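Local coordinates for surface protein SPB1 (Streptococcus agalactiae, PDB 4UZG) that forms the backbone subunit of the group B streptococcus type 2b pilus, and is probably joined to its neighbours by sortase, at residues A[11-16]-A[199-204]; A[197-200]-A[206-209]. All blocks are in the same frame, centred on the assembly; numbering follows the deposited sequence.

Contact 1 (A[11-16]-A[199-204]); sequences YSVGDT and LNFNDT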
loop_
_atom_site.group_PDB
_atom_site.type_symbol
_atom_site.label_atom_id
_atom_site.label_comp_id
_atom_site.label_asym_id
_atom_site.label_seq_id
_atom_site.Cartn_x
_atom_site.Cartn_y
_atom_site.Cartn_z
ATOM N N TYR A 11 -2.800 2.654 -2.957
ATOM C CA TYR A 11 -3.174 1.317 -3.388
ATOM C C TYR A 11 -4.600 1.024 -2.969
ATOM O O TYR A 11 -5.118 1.631 -2.041
ATOM C CB TYR A 11 -2.276 0.269 -2.712
ATOM C CG TYR A 11 -0.820 0.384 -3.067
ATOM C CD1 TYR A 11 -0.301 -0.262 -4.174
ATOM C CD2 TYR A 11 0.046 1.143 -2.297
ATOM C CE1 TYR A 11 1.046 -0.142 -4.508
ATOM C CE2 TYR A 11 1.393 1.263 -2.617
ATOM C CZ TYR A 11 1.886 0.630 -3.721
ATOM O OH TYR A 11 3.224 0.780 -3.997
ATOM N N SER A 12 -5.213 0.057 -3.627
ATOM C CA SER A 12 -6.410 -0.600 -3.108
ATOM C C SER A 12 -6.005 -1.857 -2.354
ATOM O O SER A 12 -5.022 -2.525 -2.684
ATOM C CB SER A 12 -7.379 -1.000 -4.221
ATOM O OG SER A 12 -8.009 0.135 -4.772
ATOM N N VAL A 13 -6.796 -2.196 -1.331
ATOM C CA VAL A 13 -6.649 -3.464 -0.637
ATOM C C VAL A 13 -6.625 -4.602 -1.656
ATOM O O VAL A 13 -7.430 -4.638 -2.590
ATOM C CB VAL A 13 -7.756 -3.598 0.423
ATOM C CG1 VAL A 13 -7.869 -5.024 0.934
ATOM C CG2 VAL A 13 -7.487 -2.628 1.574
ATOM N N GLY A 14 -5.666 -5.500 -1.492
ATOM C CA GLY A 14 -5.415 -6.602 -2.402
ATOM C C GLY A 14 -4.337 -6.346 -3.444
ATOM O O GLY A 14 -3.874 -7.295 -4.090
ATOM N N ASP A 15 -3.932 -5.090 -3.603
ATOM C CA ASP A 15 -2.911 -4.756 -4.594
ATOM C C ASP A 15 -1.531 -5.277 -4.159
ATOM O O ASP A 15 -1.206 -5.402 -2.977
ATOM C CB ASP A 15 -2.775 -3.246 -4.790
ATOM C CG ASP A 15 -3.891 -2.594 -5.584
ATOM O OD1 ASP A 15 -4.803 -3.278 -6.084
ATOM O OD2 ASP A 15 -3.807 -1.346 -5.699
ATOM N N THR A 16 -0.721 -5.543 -5.167
ATOM C CA THR A 16 0.698 -5.812 -4.982
ATOM C C THR A 16 1.433 -4.486 -4.798
ATOM O O THR A 16 1.335 -3.581 -5.638
ATOM C CB THR A 16 1.261 -6.551 -6.188
ATOM O OG1 THR A 16 0.557 -7.783 -6.323
ATOM C CG2 THR A 16 2.757 -6.825 -6.021
ATOM N N LEU A 199 -17.275 -2.400 -8.232
ATOM C CA LEU A 199 -16.545 -2.944 -7.098
ATOM C C LEU A 199 -17.165 -4.209 -6.552
ATOM O O LEU A 199 -18.352 -4.228 -6.168
ATOM C CB LEU A 199 -16.522 -1.901 -5.978
ATOM C CG LEU A 199 -15.930 -2.345 -4.637
ATOM C CD1 LEU A 199 -14.454 -2.689 -4.792
ATOM C CD2 LEU A 199 -16.144 -1.252 -3.592
ATOM N N ASN A 200 -16.358 -5.261 -6.477
ATOM C CA ASN A 200 -16.661 -6.451 -5.702
ATOM C C ASN A 200 -15.631 -6.493 -4.575
ATOM O O ASN A 200 -14.424 -6.634 -4.836
ATOM C CB ASN A 200 -16.589 -7.721 -6.533
ATOM C CG ASN A 200 -16.826 -8.966 -5.671
ATOM O OD1 ASN A 200 -16.212 -9.173 -4.645
ATOM N ND2 ASN A 200 -17.813 -9.744 -6.039
ATOM N N PHE A 201 -16.100 -6.342 -3.350
ATOM C CA PHE A 201 -15.242 -6.319 -2.172
ATOM C C PHE A 201 -15.662 -7.462 -1.234
ATOM O O PHE A 201 -15.492 -7.401 -0.010
ATOM C CB PHE A 201 -15.307 -4.958 -1.465
ATOM C CG PHE A 201 -14.030 -4.498 -0.763
ATOM C CD1 PHE A 201 -12.974 -5.360 -0.473
ATOM C CD2 PHE A 201 -13.926 -3.175 -0.370
ATOM C CE1 PHE A 201 -11.864 -4.890 0.215
ATOM C CE2 PHE A 201 -12.815 -2.706 0.303
ATOM C CZ PHE A 201 -11.782 -3.562 0.586
ATOM N N ASN A 202 -16.173 -8.542 -1.821
ATOM C CA ASN A 202 -16.617 -9.664 -1.002
ATOM C C ASN A 202 -15.468 -10.406 -0.332
ATOM O O ASN A 202 -15.633 -10.933 0.768
ATOM C CB ASN A 202 -17.477 -10.595 -1.813
ATOM C CG ASN A 202 -18.783 -9.933 -2.245
ATOM O OD1 ASN A 202 -19.201 -8.873 -1.732
ATOM N ND2 ASN A 202 -19.428 -10.544 -3.201
ATOM N N ASP A 203 -14.311 -10.453 -0.986
ATOM C CA ASP A 203 -13.081 -10.863 -0.304
ATOM C C ASP A 203 -12.618 -9.620 0.439
ATOM O O ASP A 203 -12.194 -8.627 -0.177
ATOM C CB ASP A 203 -12.017 -11.316 -1.300
ATOM C CG ASP A 203 -10.731 -11.761 -0.640
ATOM O OD1 ASP A 203 -10.506 -11.469 0.551
ATOM O OD2 ASP A 203 -9.916 -12.400 -1.347
ATOM N N THR A 204 -12.720 -9.641 1.764
ATOM C CA THR A 204 -12.396 -8.461 2.549
ATOM C C THR A 204 -10.931 -8.024 2.388
ATOM O O THR A 204 -10.598 -6.873 2.704
ATOM C CB THR A 204 -12.713 -8.650 4.030
ATOM O OG1 THR A 204 -11.984 -9.779 4.527
ATOM C CG2 THR A 204 -14.209 -8.861 4.240
#
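V13 stands at the second position of a type II beta turn from S12 to D15 and faces the loop that follows strand 198-200, with its CA 8.3 Å from the CA of T204, the nearest such pair. The contact illustrates how a single side chain at a turn can bridge two distant parts of a chain: 92 Å² is buried, and no hydrogen bond joins the two segments. The V13 CB comes within 4.0 Å of F201 CZ, approaching the ring obliquely while the two side chains cross at about a right angle. With CG1 trans to the V13 nitrogen (chi1 166°), that methyl lies beside F201 CE1 and 3.7 Å from the carbonyl O of T204, a van der Waals approach. T204 meets it through the main chain, since its CB points away.

Each partner also carries hydrogen bonds of its own, which probably help to hold its shape. In the turn, D15 N donates to S12 O (2.9 Å), while D15 OD2 accepts from S12 N at 2.9 Å, met well above the carboxylate plane; G14 takes the positive phi (96°) of the third position, where a CB would strike the preceding carbonyl. On the other side N200 OD1 accepts from N202 N at 2.9 Å, closing an Asx turn, and D203 O lies in plane at the edge of the F201 ring.

The turn leads into strand 16-26 of the large mixed sheet and is tied by backbone bonds from G14 and D15 to L131 at the end of strand 121-131. F201 packs on Y218 of strand 218-219, and its meeting with V13 joins the loop before strand 16-26 to the prealbumin-like domain.

Contact 2 (A[197-200]-A[206-209]); sequences QFLN and NVEW. With CA (calcium ion), chain E.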
loop_
_atom_site.group_PDB
_atom_site.type_symbol
_atom_site.label_atom_id
_atom_site.label_comp_id
_atom_site.label_asym_id
_atom_site.label_seq_id
_atom_site.Cartn_x
_atom_site.Cartn_y
_atom_site.Cartn_z
ATOM N N GLN A 197 -16.187 -0.394 -14.630
ATOM C CA GLN A 197 -16.299 -1.588 -13.810
ATOM C C GLN A 197 -16.867 -1.282 -12.444
ATOM O O GLN A 197 -16.848 -0.132 -11.993
ATOM C CB GLN A 197 -14.938 -2.261 -13.656
ATOM C CG GLN A 197 -14.317 -2.700 -14.973
ATOM C CD GLN A 197 -12.825 -2.793 -14.885
ATOM O OE1 GLN A 197 -12.144 -1.846 -14.489
ATOM N NE2 GLN A 197 -12.304 -3.963 -15.211
ATOM N N PHE A 198 -17.326 -2.336 -11.780
ATOM C CA PHE A 198 -18.037 -2.233 -10.518
ATOM C C PHE A 198 -17.293 -2.983 -9.425
ATOM O O PHE A 198 -16.743 -4.070 -9.632
ATOM C CB PHE A 198 -19.459 -2.787 -10.640
ATOM C CG PHE A 198 -20.281 -2.006 -11.605
ATOM C CD1 PHE A 198 -20.152 -2.211 -12.973
ATOM C CD2 PHE A 198 -21.124 -0.995 -11.161
ATOM C CE1 PHE A 198 -20.874 -1.443 -13.885
ATOM C CE2 PHE A 198 -21.864 -0.224 -12.076
ATOM C CZ PHE A 198 -21.724 -0.455 -13.434
ATOM N N LEU A 199 -17.275 -2.400 -8.232
ATOM C CA LEU A 199 -16.545 -2.944 -7.098
ATOM C C LEU A 199 -17.165 -4.209 -6.552
ATOM O O LEU A 199 -18.352 -4.228 -6.168
ATOM C CB LEU A 199 -16.522 -1.901 -5.978
ATOM C CG LEU A 199 -15.930 -2.345 -4.637
ATOM C CD1 LEU A 199 -14.454 -2.689 -4.792
ATOM C CD2 LEU A 199 -16.144 -1.252 -3.592
ATOM N N ASN A 200 -16.358 -5.261 -6.477
ATOM C CA ASN A 200 -16.661 -6.451 -5.702
ATOM C C ASN A 200 -15.631 -6.493 -4.575
ATOM O O ASN A 200 -14.424 -6.634 -4.836
ATOM C CB ASN A 200 -16.589 -7.721 -6.533
ATOM C CG ASN A 200 -16.826 -8.966 -5.671
ATOM O OD1 ASN A 200 -16.212 -9.173 -4.645
ATOM N ND2 ASN A 200 -17.813 -9.744 -6.039
ATOM N N ASN A 206 -9.371 -8.150 -0.680
ATOM C CA ASN A 206 -9.067 -7.930 -2.076
ATOM C C ASN A 206 -10.175 -7.208 -2.825
ATOM O O ASN A 206 -11.181 -7.811 -3.207
ATOM C CB ASN A 206 -8.749 -9.253 -2.780
ATOM C CG ASN A 206 -8.327 -9.038 -4.205
ATOM O OD1 ASN A 206 -7.814 -7.978 -4.568
ATOM N ND2 ASN A 206 -8.502 -10.046 -5.018
ATOM N N VAL A 207 -9.996 -5.905 -3.066
ATOM C CA VAL A 207 -10.827 -5.149 -3.989
ATOM C C VAL A 207 -10.731 -5.750 -5.372
ATOM O O VAL A 207 -9.614 -5.973 -5.861
ATOM C CB VAL A 207 -10.328 -3.684 -4.032
ATOM C CG1 VAL A 207 -10.836 -2.910 -5.241
ATOM C CG2 VAL A 207 -10.656 -2.952 -2.731
ATOM N N GLU A 208 -11.871 -5.973 -6.027
ATOM C CA GLU A 208 -11.896 -6.425 -7.404
ATOM C C GLU A 208 -12.873 -5.567 -8.198
ATOM O O GLU A 208 -13.826 -4.996 -7.641
ATOM C CB GLU A 208 -12.308 -7.891 -7.479
ATOM C CG GLU A 208 -11.180 -8.854 -7.062
ATOM C CD GLU A 208 -10.034 -8.871 -8.093
ATOM O OE1 GLU A 208 -10.297 -9.166 -9.300
ATOM O OE2 GLU A 208 -8.913 -8.482 -7.768
ATOM N N TRP A 209 -12.626 -5.480 -9.496
ATOM C CA TRP A 209 -13.408 -4.659 -10.409
ATOM C C TRP A 209 -13.938 -5.554 -11.516
ATOM O O TRP A 209 -13.172 -6.282 -12.134
ATOM C CB TRP A 209 -12.549 -3.532 -10.979
ATOM C CG TRP A 209 -12.063 -2.599 -9.938
ATOM C CD1 TRP A 209 -10.801 -2.550 -9.415
ATOM C CD2 TRP A 209 -12.837 -1.630 -9.227
ATOM N NE1 TRP A 209 -10.737 -1.613 -8.424
ATOM C CE2 TRP A 209 -11.965 -1.019 -8.291
ATOM C CE3 TRP A 209 -14.168 -1.195 -9.303
ATOM C CZ2 TRP A 209 -12.396 -0.014 -7.434
ATOM C CZ3 TRP A 209 -14.582 -0.205 -8.469
ATOM C CH2 TRP A 209 -13.706 0.384 -7.535
HETATM CA CA CA E . -7.578 -6.801 -6.650
HETATM O O HOH W 1 -13.466 -9.240 -3.625
HETATM O O HOH W 2 -6.100 -8.687 -6.903
HETATM O O HOH W 3 -8.142 -5.638 -8.634
HETATM O O HOH W 4 -5.398 -6.015 -7.643
HETATM O O HOH W 5 -6.739 -5.088 -5.269
#
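N200 and E208 form the hydrogen-bonded pair of an antiparallel beta hairpin, strands 198-200 and 208-210, whose returning arm carries a calcium site. N200 N gives a nearly straight bond to E208 O (2.8 Å, 170°), and E208 N returns one to N200 O at 2.9 Å. The CA of L199 adds a CH...O contact to the same E208 carbonyl. L199 and W209 are the non-hydrogen-bonded pair, and the L199 backbone bonds instead to L191 and T216.

Seven oxygens surround the calcium: N206 OD1, V207 O, E208 OE2 and four waters, with V207 O at 2.3 Å. The E208 chain, bent at chi2 (-69°), turns its carboxylate back to the ion, where OE2 also receives a weak bond from N206 ND2. Another water lies 2.7 Å from N206 O and near N200 OD1, and could donate to either, although it has more acceptors in reach than protons. N200 ND2 is satisfied by N214 O and Q197 OE1 by T195.

On the side of the hairpin away from N200 and E208, L199 CB touches W209 CZ3 at 3.6 Å, and L199 CD1 sits over one indole face, offset toward the rim.

From the N terminus, the chain reaches the 11-16 turn just before strand 16-26, then traverses the large mixed sheet before entering the prealbumin-like domain. Contact 1 closes this long loop, 182 residues between its segments, by bringing 199-204 back to the turn. Contact 2 is local, closing a hairpin over five residues. The loops neither nest nor properly cross: they run on in series, since contact 2 opens on the stretch, L199 and N200, at which contact 1 closes. They also touch directly: V13 O probably accepts a hydrogen bond from V207 N at 2.9 Å, and F201 packs on V207. The calcium-bearing hairpin of one domain thereby meets the N-terminal turn of the other.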